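Local coordinates for protein D-alanyl transferase DltD (Enterococcus faecium TX0133A04, PDB 6PFX) that probably takes part in the D-alanylation of lipoteichoic acid at the membrane of a Gram-positive bacterium, at residues 54-58 and 68-72; 57-62 and 206-210; 129-133 and 162-166; 158-162 and 176-180; 283-289 and 371-377. One frame throughout, in Å; residues are numbered along the deposited sequence.

How the interactions relate
Five parallel strands in the order 68-71, 39-43, 97-101, 288-293, 330-332 form the sheet. Interaction 1 closes a short loop between helix 56-62 and edge strand 68-71. Interaction 2 starts from the same helix, shares Ser57 and Val58 with interaction 1, and closes a much longer loop onto helix 203-210. Nested inside that loop, interaction 3 closes a loop from helix 123-132 to helix 157-167, where interaction 4 begins and runs to residues 176-180; they share Ile162, and their centres lie about 42 and 46 Å from that of interaction 2, across the centre of the chain. Interaction 5 follows in series, tying the start of strand 288-293 to residues 371-377. Interactions 1 and 5 thus reach the same sheet.

Interaction 1. Residues 54-58 and 68-72; sequences FHPSV and RPFLL
In the beta-alpha-beta unit of strand 39-43, helix 56-62 and strand 68-71, Ser57 in the first turn of the helix rests on the ring of Pro69 in the edge strand. Its OG lies 3.7 Å from Pro69 CG, with CB and CD of the same ring only slightly farther, so the hydroxyl oxygen meets a carbon surface on this side. Its polar partner is a water, 2.6 Å from Ser57 OG, which also donates to Pro69 O at 2.7 Å and thereby links helix to strand where the segments have no direct bond. Pro56 adds a looser apolar contact, its CB standing 4.1 Å from Pro69 CG. Phe42 of the adjoining strand 39-43 touches both prolines, which places this layer between helix and parallel sheet in an alpha/beta fold assigned to the SGNH hydrolase clan.

The start of the helix is fixed by His55 at the N-cap position. With CG trans to the backbone N (chi1 -178°), the imidazole folds back over the first turn, and its ND1 accepts from Ser57 N at 3.0 Å. The N-H points at the acceptor with an angle of 156°, although the donor stands 24° out of the ring plane. NE2 is hydrogen-bonded to Leu48 O, which leaves both ring nitrogens engaged and the ring rotation defined. Pro56 CD covers one face of the imidazole. The side chains of His55 and Leu71 come from opposite directions, and Leu71 CD1 meets the ring edge near its plane, 4.1 Å from His55 CE1. The other methyl of that leucine, CD2, lies 4.1 Å from Ser57 OG.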
# COMPACT_ATOMS: atom_id res chain seq x y z
N PHE A 54 -17.14 -3.65 -7.57
CA PHE A 54 -16.10 -4.68 -7.53
C PHE A 54 -15.00 -4.41 -6.52
O PHE A 54 -14.12 -5.27 -6.33
CB PHE A 54 -15.52 -4.89 -8.94
CG PHE A 54 -16.61 -4.98 -9.96
CD1 PHE A 54 -17.36 -6.14 -10.07
CD2 PHE A 54 -16.96 -3.88 -10.70
CE1 PHE A 54 -18.42 -6.22 -10.94
CE2 PHE A 54 -18.03 -3.95 -11.60
CZ PHE A 54 -18.76 -5.12 -11.71
N HIS A 55 -15.06 -3.28 -5.84
CA HIS A 55 -14.11 -2.95 -4.79
C HIS A 55 -14.19 -3.97 -3.65
O HIS A 55 -15.27 -4.49 -3.35
CB HIS A 55 -14.50 -1.56 -4.30
CG HIS A 55 -13.62 -1.01 -3.24
ND1 HIS A 55 -13.73 -1.38 -1.92
CD2 HIS A 55 -12.63 -0.09 -3.29
CE1 HIS A 55 -12.84 -0.73 -1.20
NE2 HIS A 55 -12.15 0.06 -2.01
N PRO A 56 -13.06 -4.29 -3.01
CA PRO A 56 -13.06 -5.33 -1.97
C PRO A 56 -14.07 -5.13 -0.86
O PRO A 56 -14.60 -6.10 -0.32
CB PRO A 56 -11.62 -5.30 -1.42
CG PRO A 56 -10.80 -4.67 -2.50
CD PRO A 56 -11.71 -3.74 -3.27
N SER A 57 -14.32 -3.88 -0.46
CA SER A 57 -15.26 -3.66 0.63
C SER A 57 -16.69 -3.92 0.18
O SER A 57 -17.51 -4.38 0.98
CB SER A 57 -15.13 -2.22 1.14
OG SER A 57 -13.82 -1.95 1.62
N VAL A 58 -17.01 -3.63 -1.09
CA VAL A 58 -18.35 -3.86 -1.61
C VAL A 58 -18.62 -5.35 -1.75
O VAL A 58 -19.66 -5.86 -1.32
CB VAL A 58 -18.57 -3.11 -2.94
CG1 VAL A 58 -20.02 -3.37 -3.42
CG2 VAL A 58 -18.28 -1.64 -2.80
N ARG A 68 -14.05 -7.69 6.96
CA ARG A 68 -14.20 -6.36 6.38
C ARG A 68 -12.83 -5.75 6.15
O ARG A 68 -12.00 -5.71 7.07
CB ARG A 68 -15.03 -5.50 7.35
CG ARG A 68 -15.28 -4.09 6.88
CD ARG A 68 -16.25 -3.32 7.79
NE ARG A 68 -17.62 -3.83 7.75
CZ ARG A 68 -18.16 -4.62 8.67
NH1 ARG A 68 -17.46 -5.01 9.72
NH2 ARG A 68 -19.42 -5.02 8.54
N PRO A 69 -12.53 -5.28 4.94
CA PRO A 69 -11.25 -4.59 4.75
C PRO A 69 -11.16 -3.36 5.64
O PRO A 69 -12.15 -2.65 5.85
CB PRO A 69 -11.25 -4.22 3.26
CG PRO A 69 -12.29 -5.12 2.64
CD PRO A 69 -13.32 -5.36 3.70
N PHE A 70 -9.98 -3.11 6.17
CA PHE A 70 -9.66 -1.84 6.82
C PHE A 70 -8.64 -1.17 5.90
O PHE A 70 -7.52 -1.66 5.73
CB PHE A 70 -9.12 -2.04 8.23
CG PHE A 70 -9.19 -0.80 9.06
CD1 PHE A 70 -8.36 0.26 8.78
CD2 PHE A 70 -10.12 -0.68 10.08
CE1 PHE A 70 -8.43 1.43 9.53
CE2 PHE A 70 -10.21 0.48 10.82
CZ PHE A 70 -9.35 1.54 10.55
N LEU A 71 -9.05 -0.08 5.25
CA LEU A 71 -8.23 0.50 4.19
C LEU A 71 -7.16 1.40 4.79
O LEU A 71 -7.47 2.41 5.44
CB LEU A 71 -9.11 1.28 3.23
CG LEU A 71 -10.35 0.55 2.71
CD1 LEU A 71 -11.12 1.45 1.77
CD2 LEU A 71 -9.96 -0.74 2.00
N LEU A 72 -5.90 1.07 4.53
CA LEU A 72 -4.78 1.79 5.12
C LEU A 72 -3.89 2.47 4.10
O LEU A 72 -2.90 3.11 4.48
CB LEU A 72 -3.97 0.86 6.03
CG LEU A 72 -4.68 0.42 7.32
CD1 LEU A 72 -3.87 -0.65 8.03
CD2 LEU A 72 -4.94 1.61 8.24
O HOH W 1 -13.90 -1.49 4.21

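Interaction 2. Residues 57-62 and 206-210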
# COMPACT_ATOMS: atom_id res chain seq x y z
N SER A 57 -14.32 -3.88 -0.46
CA SER A 57 -15.26 -3.66 0.63
C SER A 57 -16.69 -3.92 0.18
O SER A 57 -17.51 -4.38 0.98
CB SER A 57 -15.13 -2.22 1.14
OG SER A 57 -13.82 -1.95 1.62
N VAL A 58 -17.01 -3.63 -1.09
CA VAL A 58 -18.35 -3.86 -1.61
C VAL A 58 -18.62 -5.35 -1.75
O VAL A 58 -19.66 -5.86 -1.32
CB VAL A 58 -18.57 -3.11 -2.94
CG1 VAL A 58 -20.02 -3.37 -3.42
CG2 VAL A 58 -18.28 -1.64 -2.80
N LEU A 59 -17.69 -6.10 -2.34
CA LEU A 59 -17.89 -7.54 -2.47
C LEU A 59 -18.02 -8.21 -1.11
O LEU A 59 -18.88 -9.08 -0.91
CB LEU A 59 -16.75 -8.15 -3.27
CG LEU A 59 -16.66 -7.70 -4.72
CD1 LEU A 59 -15.40 -8.26 -5.35
CD2 LEU A 59 -17.89 -8.13 -5.52
N ALA A 60 -17.17 -7.84 -0.15
CA ALA A 60 -17.23 -8.48 1.16
C ALA A 60 -18.58 -8.25 1.82
O ALA A 60 -19.14 -9.16 2.45
CB ALA A 60 -16.11 -7.95 2.05
N GLU A 61 -19.12 -7.04 1.69
CA GLU A 61 -20.41 -6.72 2.31
C GLU A 61 -21.56 -7.41 1.60
O GLU A 61 -22.40 -8.04 2.24
CB GLU A 61 -20.60 -5.20 2.31
CG GLU A 61 -21.99 -4.74 2.72
CD GLU A 61 -22.08 -3.23 2.87
OE1 GLU A 61 -21.29 -2.65 3.65
OE2 GLU A 61 -22.94 -2.61 2.19
N LYS A 62 -21.60 -7.33 0.26
CA LYS A 62 -22.72 -7.90 -0.49
C LYS A 62 -22.84 -9.40 -0.26
O LYS A 62 -23.95 -9.93 -0.12
CB LYS A 62 -22.51 -7.63 -1.98
CG LYS A 62 -23.58 -8.23 -2.90
CD LYS A 62 -24.97 -7.76 -2.51
CE LYS A 62 -26.00 -8.22 -3.55
NZ LYS A 62 -27.37 -7.72 -3.21
N ILE A 206 -20.53 2.44 -0.41
CA ILE A 206 -20.37 0.99 -0.42
C ILE A 206 -21.73 0.30 -0.47
O ILE A 206 -21.92 -0.65 -1.24
CB ILE A 206 -19.53 0.55 0.80
CG1 ILE A 206 -18.11 1.12 0.67
CG2 ILE A 206 -19.49 -0.96 0.94
CD1 ILE A 206 -17.20 0.93 1.89
N ASP A 207 -22.68 0.75 0.35
CA ASP A 207 -24.02 0.15 0.32
C ASP A 207 -24.69 0.36 -1.03
O ASP A 207 -25.31 -0.57 -1.58
CB ASP A 207 -24.89 0.76 1.42
CG ASP A 207 -24.38 0.47 2.82
OD1 ASP A 207 -23.34 -0.21 2.95
OD2 ASP A 207 -25.02 0.92 3.79
N HIS A 208 -24.61 1.57 -1.58
CA HIS A 208 -25.20 1.85 -2.88
C HIS A 208 -24.64 0.92 -3.95
O HIS A 208 -25.40 0.25 -4.68
CB HIS A 208 -24.95 3.31 -3.26
CG HIS A 208 -25.51 3.69 -4.59
ND1 HIS A 208 -24.78 4.37 -5.54
CD2 HIS A 208 -26.73 3.48 -5.14
CE1 HIS A 208 -25.52 4.57 -6.61
NE2 HIS A 208 -26.71 4.04 -6.40
N GLU A 209 -23.31 0.85 -4.07
CA GLU A 209 -22.71 0.01 -5.10
C GLU A 209 -23.08 -1.46 -4.90
O GLU A 209 -23.20 -2.21 -5.87
CB GLU A 209 -21.19 0.21 -5.11
CG GLU A 209 -20.74 1.65 -5.38
CD GLU A 209 -21.08 2.15 -6.77
OE1 GLU A 209 -21.39 1.32 -7.65
OE2 GLU A 209 -21.02 3.38 -6.99
N SER A 210 -23.29 -1.89 -3.65
CA SER A 210 -23.60 -3.30 -3.42
C SER A 210 -24.93 -3.68 -4.07
O SER A 210 -25.09 -4.82 -4.53
CB SER A 210 -23.64 -3.61 -1.93
OG SER A 210 -24.83 -3.11 -1.35
O HOH W 2 -27.22 -4.95 -1.49
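Val58 overlaps both ends of the short segment 206-210: its CG2 meets Ile206 CG2 at 4.0 Å, while CG1 presses against the backbone of Ser210, 3.6 Å from Ser210 CA. This is a helix-helix packing contact, in which the axes of segments 57-62 and 206-210 cross at -68° with a closest approach of 9.0 Å. The valine and isoleucine slide past each other in opposite directions, and Ile206 extends its CD1 farther along, to touch Ser57 CB. Contacts of Val58 with Glu209 CB complete the apolar part; the carboxylate of Glu209 itself forms a salt bridge with Arg212.

Toward the partly exposed side the contact turns polar. Glu61 projects an extended chain whose carboxylate meets that of Asp207, the two side chains running roughly perpendicular and their carboxylate planes 62° apart. Glu61 OE2 comes within 2.5 Å of Asp207 OD1, a spacing that suggests a proton held by one of the acids. Arg13 lies near both groups, but only in long, weak ion pairs. The methyl Ile206 CG2 packs against the same Glu61 head, touching OE1.

One turn after Val58, the aliphatic part of Lys62 lies alongside the C-terminal end of the other segment, its CD 3.6 Å from Ser210 O. Ser210 OG is turned back on its own helix and donates to Asp207 O at 2.6 Å, tilted 23° from the carbonyl plane. A water donates to the same Ser210 OG at 3.0 Å and accepts from Lys62 NZ at 3.3 Å.

Interaction 3. Residues 129-133 and 162-166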
# COMPACT_ATOMS: atom_id res chain seq x y z
N TRP A 129 7.66 3.62 17.58
CA TRP A 129 8.77 2.77 17.15
C TRP A 129 9.94 2.89 18.10
O TRP A 129 10.47 1.89 18.60
CB TRP A 129 9.16 3.17 15.73
CG TRP A 129 10.53 2.79 15.32
CD1 TRP A 129 11.07 1.53 15.29
CD2 TRP A 129 11.55 3.67 14.83
NE1 TRP A 129 12.37 1.59 14.82
CE2 TRP A 129 12.68 2.89 14.53
CE3 TRP A 129 11.61 5.05 14.61
CZ2 TRP A 129 13.87 3.44 14.04
CZ3 TRP A 129 12.79 5.60 14.12
CH2 TRP A 129 13.90 4.79 13.83
N LEU A 130 10.35 4.12 18.41
CA LEU A 130 11.52 4.33 19.25
C LEU A 130 11.34 3.68 20.62
O LEU A 130 12.27 3.05 21.14
CB LEU A 130 11.80 5.82 19.42
CG LEU A 130 12.25 6.55 18.16
CD1 LEU A 130 12.38 8.05 18.41
CD2 LEU A 130 13.57 6.02 17.64
N PHE A 131 10.17 3.84 21.24
CA PHE A 131 9.92 3.25 22.55
C PHE A 131 9.72 1.75 22.48
O PHE A 131 9.82 1.08 23.51
CB PHE A 131 8.74 3.95 23.24
CG PHE A 131 9.07 5.34 23.74
CD1 PHE A 131 9.77 5.52 24.92
CD2 PHE A 131 8.68 6.46 23.03
CE1 PHE A 131 10.08 6.80 25.37
CE2 PHE A 131 8.99 7.73 23.48
CZ PHE A 131 9.68 7.90 24.66
N SER A 132 9.47 1.20 21.28
CA SER A 132 9.29 -0.23 21.09
C SER A 132 10.61 -0.96 20.93
O SER A 132 10.67 -2.17 21.18
CB SER A 132 8.47 -0.49 19.81
OG SER A 132 9.27 -0.46 18.63
N MET A 133 11.67 -0.26 20.52
CA MET A 133 12.93 -0.91 20.19
C MET A 133 13.60 -1.46 21.44
O MET A 133 13.82 -0.73 22.41
CB MET A 133 13.89 0.10 19.55
CG MET A 133 13.52 0.51 18.13
SD MET A 133 14.64 1.74 17.45
CE MET A 133 16.21 1.05 17.91
N ILE A 162 18.63 11.29 18.62
CA ILE A 162 18.31 9.89 18.85
C ILE A 162 18.47 9.09 17.56
O ILE A 162 19.05 7.99 17.56
CB ILE A 162 16.90 9.76 19.47
CG1 ILE A 162 16.94 10.22 20.94
CG2 ILE A 162 16.40 8.35 19.32
CD1 ILE A 162 15.58 10.57 21.48
N LEU A 163 18.00 9.63 16.44
CA LEU A 163 18.13 8.90 15.19
C LEU A 163 19.60 8.74 14.79
O LEU A 163 19.98 7.71 14.23
CB LEU A 163 17.38 9.60 14.06
CG LEU A 163 15.86 9.65 14.19
CD1 LEU A 163 15.27 10.45 13.04
CD2 LEU A 163 15.25 8.25 14.27
N GLN A 164 20.43 9.75 15.06
CA GLN A 164 21.87 9.60 14.80
C GLN A 164 22.48 8.46 15.61
O GLN A 164 23.35 7.73 15.12
CB GLN A 164 22.59 10.92 15.09
CG GLN A 164 22.26 12.06 14.12
CD GLN A 164 22.83 11.84 12.73
OE1 GLN A 164 23.43 10.81 12.43
NE2 GLN A 164 22.63 12.83 11.85
N THR A 165 22.05 8.28 16.86
CA THR A 165 22.52 7.16 17.67
C THR A 165 22.15 5.83 17.04
O THR A 165 22.99 4.92 16.93
CB THR A 165 21.91 7.29 19.07
OG1 THR A 165 22.38 8.51 19.68
CG2 THR A 165 22.29 6.13 19.95
N ILE A 166 20.90 5.69 16.60
CA ILE A 166 20.43 4.45 15.98
C ILE A 166 21.15 4.21 14.66
O ILE A 166 21.51 3.07 14.33
CB ILE A 166 18.90 4.50 15.81
CG1 ILE A 166 18.25 4.54 17.18
CG2 ILE A 166 18.46 3.33 14.95
CD1 ILE A 166 16.77 4.88 17.17
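Segments 129-133 and 162-166 have their nearest CA atoms, Leu130 CA and Ile162 CA, 8.8 Å apart, a gap bridged by side chains. It is a buried helix-packing contact between the end of helix 123-132 and the C-terminal half of helix 157-167, in a largely helical part of the chain between strands 97-101 and 288-293 of the sheet. Helix 138-147 closes one flank, its Leu147 touching both Trp129 and Leu163.

Leu130 reaches in from the first helix and places CD2 between two isoleucines one turn apart. Its distance to Ile162 CG2 is an ordinary 4.0 Å, whereas Ile166 CD1 sits only 3.4 Å from Leu130 CD2, tighter than usual van der Waals contact and evidence of close packing. The same Ile166 CD1 faces Met133 tip to tip, 3.8 Å from SD. Met133 is the first residue to leave the helical conformation, and the bend at its thioether (chi3 46°) turns CE to lie beside Ile166 as well.

The indole of Trp129 meets the second helix at its rim: Leu163 CD2 lies near the ring plane, 3.6 Å from Trp129 CZ3. One face of that indole carries Met133 SD and Leu130 CD2, both offset toward the rim, so residues of its own segment cover that face near the rim. At the pyrrole end NE1 is hydrogen-bonded to Asp140. Trp129 O accepts twice from Ser132, from N at 2.9 Å and from OG at 2.6 Å, the hydroxyl lying in the carbonyl plane on a lone pair.

Interaction 4. Residues 158-162 and 176-180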
# COMPACT_ATOMS: atom_id res chain seq x y z
N THR A 158 15.81 16.96 19.36
CA THR A 158 15.89 15.81 20.26
C THR A 158 15.76 14.50 19.49
O THR A 158 16.56 13.58 19.66
CB THR A 158 14.83 15.95 21.35
OG1 THR A 158 15.04 17.19 22.04
CG2 THR A 158 14.91 14.79 22.33
N LEU A 159 14.75 14.41 18.62
CA LEU A 159 14.58 13.21 17.81
C LEU A 159 15.78 12.98 16.91
O LEU A 159 16.25 11.84 16.76
CB LEU A 159 13.29 13.30 17.00
CG LEU A 159 13.08 12.28 15.88
CD1 LEU A 159 12.90 10.89 16.45
CD2 LEU A 159 11.87 12.66 15.03
N THR A 160 16.30 14.04 16.29
CA THR A 160 17.41 13.89 15.36
C THR A 160 18.62 13.26 16.04
O THR A 160 19.28 12.39 15.46
CB THR A 160 17.76 15.25 14.76
OG1 THR A 160 16.69 15.69 13.90
CG2 THR A 160 19.04 15.18 13.99
N ALA A 161 18.94 13.68 17.26
CA ALA A 161 20.10 13.11 17.95
C ALA A 161 19.86 11.64 18.27
O ALA A 161 20.79 10.83 18.20
CB ALA A 161 20.39 13.90 19.22
N ILE A 162 18.63 11.29 18.62
CA ILE A 162 18.31 9.89 18.85
C ILE A 162 18.47 9.09 17.56
O ILE A 162 19.05 7.99 17.56
CB ILE A 162 16.90 9.76 19.47
CG1 ILE A 162 16.94 10.22 20.94
CG2 ILE A 162 16.40 8.35 19.32
CD1 ILE A 162 15.58 10.57 21.48
N SER A 176 17.70 9.18 27.35
CA SER A 176 17.62 9.94 26.11
C SER A 176 16.21 9.88 25.52
O SER A 176 15.63 10.92 25.18
CB SER A 176 18.64 9.38 25.11
OG SER A 176 19.96 9.60 25.56
N LEU A 177 15.64 8.68 25.40
CA LEU A 177 14.28 8.58 24.90
C LEU A 177 13.30 9.29 25.82
O LEU A 177 12.28 9.81 25.37
CB LEU A 177 13.85 7.12 24.74
CG LEU A 177 14.69 6.28 23.79
CD1 LEU A 177 14.25 4.84 23.94
CD2 LEU A 177 14.53 6.76 22.38
N ASN A 178 13.58 9.29 27.13
CA ASN A 178 12.63 9.88 28.07
C ASN A 178 12.39 11.35 27.79
O ASN A 178 11.37 11.89 28.23
CB ASN A 178 13.14 9.68 29.49
CG ASN A 178 12.13 10.12 30.52
OD1 ASN A 178 11.05 9.54 30.64
ND2 ASN A 178 12.48 11.15 31.28
N GLN A 179 13.30 12.02 27.07
CA GLN A 179 13.09 13.41 26.71
C GLN A 179 11.90 13.60 25.79
O GLN A 179 11.36 14.71 25.71
CB GLN A 179 14.36 13.96 26.06
CG GLN A 179 14.35 15.45 25.84
CD GLN A 179 15.72 16.00 25.48
OE1 GLN A 179 16.74 15.33 25.62
NE2 GLN A 179 15.74 17.25 25.01
N LEU A 180 11.47 12.53 25.10
CA LEU A 180 10.32 12.55 24.22
C LEU A 180 9.05 12.06 24.90
O LEU A 180 7.97 12.14 24.31
CB LEU A 180 10.58 11.67 22.99
CG LEU A 180 11.79 11.99 22.11
CD1 LEU A 180 11.96 10.90 21.07
CD2 LEU A 180 11.60 13.32 21.44
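With CG1 trans to the carbonyl carbon and the chain extended beyond it (chi2 161°), Ile162 sends CD1 straight at Leu180, whose side chain is likewise extended (chi2 173°). The two meet tip to tip, Ile162 CD1 lying 3.7 Å from Leu180 CD1. The same methyl also touches the backbone, 3.7 Å from Ser176 O. The branch methyl of the isoleucine serves a different neighbour: Ile162 CG2 is 3.9 Å from Leu177 CD2, and these side chains run at about a right angle.

The contact belongs to two consecutive helices, 157-167 and the short 174-177, joined by a loop. The pairing of CA atoms, Thr158 with Gln179 and Ile162 with Ser176, shows the segments progressing in opposite senses. Pro172 in the loop touches Ile162 and Leu177, while Leu130 and Tyr127 of helix 123-132 pack on Leu180, so the apolar cluster continues into the neighbouring helix.

Toward solvent, Thr158 and Gln179 cover the outer end. The threonine directs its methyl inward, Thr158 CG2 standing 3.5 Å from Gln179 CD and 3.7 Å from Leu180 CD2. Gln179 stretches its extended chain across that methyl. Its amide nitrogen NE2 comes within 3.1 Å of Thr158 OG1, but the angle is too poor for a hydrogen bond.

Interaction 5. Residues 283-289 and 371-377; sequences AKNHNEV and TASKYHL
Segment 371-377 has no regular secondary structure and passes segment 283-289 with Tyr375 CA 6.1 Å from Ala283 CA. Segment 283-289 is an alpha-beta connection: helix 271-284 ends in a Schellman motif at His286, which has positive phi, and the chain then enters strand 288-293 of the parallel sheet. Residues after helix 351-365 are thus fastened to the place where a core strand begins.

At the helix end, Ala283 CB fits between two side chains, 3.7 Å from Tyr375 CD2 and 3.8 Å from Leu377 CD1. Tyr375 has its ring stacked with Phe327 and reaches past the alanine to the connection itself. There its hydroxyl donates to Asn287 O at 2.6 Å, in the carbonyl plane and with a C=O...donor angle of 158°, so the carbonyl just before the strand is gripped directly by the loop.

Glu288 takes hold of Ser373 with both carboxylate oxygens. Its chain doubles back at chi2 (-75°), bringing OE2 to the backbone amide; Ser373 N donates to Glu288 OE2 at 2.8 Å on the syn lone pair. Ser373 OG donates to Glu288 OE1 at 2.6 Å, also on the syn side but somewhat out of the carboxylate plane. A salt bridge from Arg329 to the same OE1 probably favours the charged carboxylate. Beside these bonds one water ties three groups together: it accepts from Val289 N at 3.1 Å and donates both to Ser373 OG and, at 2.7 Å, to Tyr375 OH.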
# COMPACT_ATOMS: atom_id res chain seq x y z
N ALA A 283 7.21 -10.12 8.23
CA ALA A 283 7.80 -11.39 8.60
C ALA A 283 7.88 -11.53 10.11
O ALA A 283 7.55 -12.59 10.66
CB ALA A 283 9.19 -11.51 7.95
N LYS A 284 8.26 -10.45 10.81
CA LYS A 284 8.38 -10.52 12.27
C LYS A 284 7.03 -10.76 12.93
O LYS A 284 6.97 -11.43 13.97
CB LYS A 284 9.07 -9.26 12.80
CG LYS A 284 10.56 -9.26 12.45
CD LYS A 284 11.29 -7.96 12.80
CE LYS A 284 12.76 -8.01 12.37
NZ LYS A 284 13.40 -6.66 12.45
N ASN A 285 5.95 -10.27 12.33
CA ASN A 285 4.60 -10.50 12.82
C ASN A 285 4.01 -11.83 12.39
O ASN A 285 2.87 -12.14 12.77
CB ASN A 285 3.66 -9.44 12.24
CG ASN A 285 3.78 -8.12 12.91
OD1 ASN A 285 4.24 -8.01 14.04
ND2 ASN A 285 3.31 -7.09 12.21
N HIS A 286 4.71 -12.61 11.58
CA HIS A 286 4.17 -13.85 11.01
C HIS A 286 2.86 -13.60 10.26
O HIS A 286 1.91 -14.39 10.33
CB HIS A 286 4.04 -14.93 12.09
CG HIS A 286 5.33 -15.17 12.83
ND1 HIS A 286 6.42 -15.78 12.25
CD2 HIS A 286 5.70 -14.85 14.10
CE1 HIS A 286 7.41 -15.84 13.13
NE2 HIS A 286 6.99 -15.28 14.26
N ASN A 287 2.81 -12.49 9.52
CA ASN A 287 1.66 -12.21 8.68
C ASN A 287 1.72 -13.09 7.44
O ASN A 287 2.78 -13.28 6.84
CB ASN A 287 1.67 -10.76 8.20
CG ASN A 287 1.42 -9.78 9.31
OD1 ASN A 287 2.21 -8.87 9.54
ND2 ASN A 287 0.33 -9.97 10.03
N GLU A 288 0.57 -13.62 7.03
CA GLU A 288 0.43 -14.18 5.69
C GLU A 288 -0.09 -13.06 4.81
O GLU A 288 -1.01 -12.33 5.20
CB GLU A 288 -0.54 -15.35 5.69
CG GLU A 288 -0.00 -16.59 6.43
CD GLU A 288 1.07 -17.35 5.66
OE1 GLU A 288 1.29 -17.08 4.46
OE2 GLU A 288 1.72 -18.24 6.25
N VAL A 289 0.51 -12.88 3.64
CA VAL A 289 0.24 -11.71 2.82
C VAL A 289 -0.08 -12.14 1.40
O VAL A 289 0.56 -13.04 0.85
CB VAL A 289 1.45 -10.73 2.79
CG1 VAL A 289 1.05 -9.38 2.20
CG2 VAL A 289 2.07 -10.55 4.16
N THR A 371 -1.94 -22.08 2.56
CA THR A 371 -0.52 -22.39 2.48
C THR A 371 0.20 -21.64 3.59
O THR A 371 -0.25 -20.58 4.04
CB THR A 371 0.11 -22.02 1.14
OG1 THR A 371 -0.02 -20.61 0.95
CG2 THR A 371 -0.57 -22.76 -0.01
N ALA A 372 1.33 -22.20 4.02
CA ALA A 372 2.12 -21.66 5.11
C ALA A 372 3.38 -21.02 4.57
O ALA A 372 4.14 -21.65 3.83
CB ALA A 372 2.51 -22.77 6.09
N SER A 373 3.62 -19.78 4.96
CA SER A 373 4.81 -19.06 4.56
C SER A 373 5.83 -19.12 5.69
O SER A 373 5.48 -18.98 6.86
CB SER A 373 4.49 -17.60 4.26
OG SER A 373 3.54 -17.46 3.22
N LYS A 374 7.09 -19.35 5.33
CA LYS A 374 8.20 -19.29 6.27
C LYS A 374 9.23 -18.34 5.69
O LYS A 374 9.67 -18.51 4.54
CB LYS A 374 8.81 -20.67 6.50
CG LYS A 374 7.87 -21.66 7.15
CD LYS A 374 7.43 -21.21 8.53
CE LYS A 374 6.42 -22.18 9.12
NZ LYS A 374 6.00 -21.73 10.47
N TYR A 375 9.60 -17.34 6.46
CA TYR A 375 10.37 -16.23 5.92
C TYR A 375 11.85 -16.35 6.24
O TYR A 375 12.24 -16.82 7.32
CB TYR A 375 9.82 -14.90 6.43
CG TYR A 375 8.36 -14.71 6.08
CD1 TYR A 375 7.97 -14.71 4.74
CD2 TYR A 375 7.37 -14.55 7.05
CE1 TYR A 375 6.65 -14.55 4.38
CE2 TYR A 375 6.05 -14.38 6.70
CZ TYR A 375 5.69 -14.39 5.36
OH TYR A 375 4.40 -14.21 4.99
N HIS A 376 12.66 -15.90 5.29
CA HIS A 376 14.11 -15.81 5.43
C HIS A 376 14.50 -14.40 5.00
O HIS A 376 14.80 -14.18 3.82
CB HIS A 376 14.78 -16.87 4.59
CG HIS A 376 14.52 -18.25 5.10
ND1 HIS A 376 13.54 -19.07 4.57
CD2 HIS A 376 15.08 -18.94 6.12
CE1 HIS A 376 13.52 -20.21 5.24
NE2 HIS A 376 14.44 -20.15 6.19
N LEU A 377 14.48 -13.46 5.94
CA LEU A 377 14.80 -12.08 5.61
C LEU A 377 16.27 -11.91 5.27
O LEU A 377 17.15 -12.55 5.86
CB LEU A 377 14.43 -11.13 6.75
CG LEU A 377 12.93 -11.03 7.04
CD1 LEU A 377 12.73 -10.31 8.36
CD2 LEU A 377 12.21 -10.31 5.91
O HOH W 3 5.64 -17.10 9.19
O HOH W 4 2.96 -14.43 2.66